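Local coordinates for hypothetical protein AQ_1354 (Aquifex aeolicus, PDB 1OZ9), which probably acts as a zinc-dependent, single-strand-specific endoribonuclease in 16S rRNA 3'-end maturation and 70S ribosome quality control, at residues Leu112-Ile117 against Glu137-Val142. Numbering follows the deposited sequence.
Sequences LIVHGI and ELENYV
Glu139 reaches from helix 129-147 across to His115 on helix 105-120, and its carboxylate takes the hydrogen bond that joins the two helices at this level. From CB the chain runs through CG, anti to the backbone N (chi1 179°), to CD, and so gains its full length before the carboxylate begins. CG passes 4.1 Å from Val114 CG1, an apolar contact on the way to the polar end. CD then carries the two oxygens to different partners. OE2 accepts a hydrogen bond from His115 ND1 at 2.8 Å, on its syn side though clearly out of the carboxylate plane, and it also lies 3.4 Å from His115 CB. From the ring's side the bond is made at the edge, close to the imidazole plane, and is moderately bent, with an N-H...O angle of 153°. OE1 turns instead to Arg136, with which it forms a salt bridge, so both oxygens of this buried carboxylate are engaged.

With ND1 donating to Glu139, NE2 is the imidazole nitrogen left for a metal. His115, His119 and His125 form the HxxxHxxxxxH pattern of this metalloproteinase-type fold, predicted to bind the catalytic zinc; the side chains of His119 and His125 each come to about 3 Å from that of His115 (nearest atoms). This is consistent with Glu139 being a second-shell residue that fixes the rotation of the His115 ring.

Beside this polar link the axes of segments 112-117 and 137-142 come within 9.7 Å of each other, their N-to-C directions 138° apart, and two valines meet. Val114 CG1 lies 3.7 Å from Val142 CG1 and 3.8 Å from Val142 CB, the valines overlapping flank to flank with tips pointing opposite ways. Leu143 and Leu146 also pack on Val114, while Val142 touches Ala32 of helix 22-35.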
loop_
_atom_site.group_PDB
_atom_site.type_symbol
_atom_site.label_atom_id
_atom_site.label_comp_id
_atom_site.label_asym_id
_atom_site.label_seq_id
_atom_site.Cartn_x
_atom_site.Cartn_y
_atom_site.Cartn_z
ATOM N N LEU A 112 -6.030 0.556 0.507
ATOM C CA LEU A 112 -5.017 -0.468 0.439
ATOM C C LEU A 112 -3.631 0.157 0.302
ATOM O O LEU A 112 -2.655 -0.393 0.806
ATOM C CB LEU A 112 -5.284 -1.431 -0.731
ATOM C CG LEU A 112 -6.462 -2.389 -0.473
ATOM C CD1 LEU A 112 -6.847 -3.129 -1.734
ATOM C CD2 LEU A 112 -6.170 -3.420 0.664
ATOM N N ILE A 113 -3.533 1.285 -0.401
ATOM C CA ILE A 113 -2.239 1.981 -0.489
ATOM C C ILE A 113 -1.784 2.414 0.887
ATOM O O ILE A 113 -0.632 2.217 1.267
ATOM C CB ILE A 113 -2.375 3.214 -1.379
ATOM C CG1 ILE A 113 -2.444 2.764 -2.832
ATOM C CG2 ILE A 113 -1.171 4.176 -1.197
ATOM C CD1 ILE A 113 -2.950 3.859 -3.784
ATOM N N VAL A 114 -2.695 3.004 1.648
ATOM C CA VAL A 114 -2.363 3.442 3.018
ATOM C C VAL A 114 -2.001 2.240 3.859
ATOM O O VAL A 114 -0.986 2.252 4.579
ATOM C CB VAL A 114 -3.544 4.230 3.628
ATOM C CG1 VAL A 114 -3.287 4.629 5.105
ATOM C CG2 VAL A 114 -3.780 5.490 2.763
ATOM N N HIS A 115 -2.802 1.187 3.758
ATOM C CA HIS A 115 -2.529 -0.007 4.555
ATOM C C HIS A 115 -1.117 -0.523 4.222
ATOM O O HIS A 115 -0.331 -0.851 5.119
ATOM C CB HIS A 115 -3.584 -1.067 4.257
ATOM C CG HIS A 115 -3.542 -2.244 5.180
ATOM N ND1 HIS A 115 -4.218 -2.271 6.384
ATOM C CD2 HIS A 115 -2.918 -3.442 5.066
ATOM C CE1 HIS A 115 -4.023 -3.442 6.966
ATOM N NE2 HIS A 115 -3.227 -4.165 6.195
ATOM N N GLY A 116 -0.791 -0.579 2.933
ATOM C CA GLY A 116 0.518 -1.074 2.508
ATOM C C GLY A 116 1.685 -0.215 2.998
ATOM O O GLY A 116 2.733 -0.727 3.416
ATOM N N ILE A 117 1.497 1.105 2.957
ATOM C CA ILE A 117 2.555 2.019 3.369
ATOM C C ILE A 117 2.821 1.849 4.847
ATOM O O ILE A 117 3.982 1.825 5.268
ATOM C CB ILE A 117 2.199 3.468 3.044
ATOM C CG1 ILE A 117 2.248 3.647 1.529
ATOM C CG2 ILE A 117 3.201 4.465 3.716
ATOM C CD1 ILE A 117 1.763 4.986 1.056
ATOM N N GLU A 137 -4.196 3.245 14.690
ATOM C CA GLU A 137 -4.108 4.695 14.903
ATOM C C GLU A 137 -3.361 5.399 13.726
ATOM O O GLU A 137 -3.848 6.389 13.181
ATOM C CB GLU A 137 -3.492 5.011 16.275
ATOM C CG GLU A 137 -4.356 4.519 17.446
ATOM C CD GLU A 137 -3.807 4.890 18.814
ATOM O OE1 GLU A 137 -2.572 5.139 18.894
ATOM O OE2 GLU A 137 -4.608 4.935 19.799
ATOM N N LEU A 138 -2.235 4.846 13.269
ATOM C CA LEU A 138 -1.489 5.488 12.174
ATOM C C LEU A 138 -2.247 5.454 10.848
ATOM O O LEU A 138 -2.301 6.427 10.092
ATOM C CB LEU A 138 -0.113 4.837 11.996
ATOM C CG LEU A 138 0.837 5.677 11.152
ATOM C CD1 LEU A 138 0.973 7.039 11.841
ATOM C CD2 LEU A 138 2.192 4.997 11.052
ATOM N N GLU A 139 -2.861 4.320 10.561
ATOM C CA GLU A 139 -3.626 4.176 9.351
ATOM C C GLU A 139 -4.825 5.150 9.339
ATOM O O GLU A 139 -5.102 5.820 8.331
ATOM C CB GLU A 139 -4.087 2.729 9.294
ATOM C CG GLU A 139 -4.927 2.369 8.097
ATOM C CD GLU A 139 -5.276 0.895 8.091
ATOM O OE1 GLU A 139 -5.674 0.384 9.160
ATOM O OE2 GLU A 139 -5.154 0.254 7.029
ATOM N N ASN A 140 -5.541 5.198 10.467
ATOM C CA ASN A 140 -6.655 6.126 10.619
ATOM C C ASN A 140 -6.208 7.586 10.455
ATOM O O ASN A 140 -6.821 8.345 9.714
ATOM C CB ASN A 140 -7.359 5.882 11.946
ATOM C CG ASN A 140 -8.279 4.686 11.874
ATOM O OD1 ASN A 140 -8.494 4.152 10.803
ATOM N ND2 ASN A 140 -8.827 4.271 12.995
ATOM N N TYR A 141 -5.107 7.955 11.102
ATOM C CA TYR A 141 -4.563 9.307 10.922
ATOM C C TYR A 141 -4.302 9.632 9.445
ATOM O O TYR A 141 -4.684 10.696 8.967
ATOM C CB TYR A 141 -3.279 9.482 11.731
ATOM C CG TYR A 141 -2.573 10.824 11.547
ATOM C CD1 TYR A 141 -2.980 11.943 12.265
ATOM C CD2 TYR A 141 -1.507 10.965 10.659
ATOM C CE1 TYR A 141 -2.347 13.163 12.115
ATOM C CE2 TYR A 141 -0.853 12.198 10.509
ATOM C CZ TYR A 141 -1.284 13.286 11.238
ATOM O OH TYR A 141 -0.667 14.521 11.110
ATOM N N VAL A 142 -3.644 8.733 8.722
ATOM C CA VAL A 142 -3.306 9.008 7.327
ATOM C C VAL A 142 -4.588 9.120 6.494
ATOM O O VAL A 142 -4.746 10.050 5.688
ATOM C CB VAL A 142 -2.371 7.938 6.764
ATOM C CG1 VAL A 142 -2.195 8.123 5.265
ATOM C CG2 VAL A 142 -1.014 8.007 7.498
#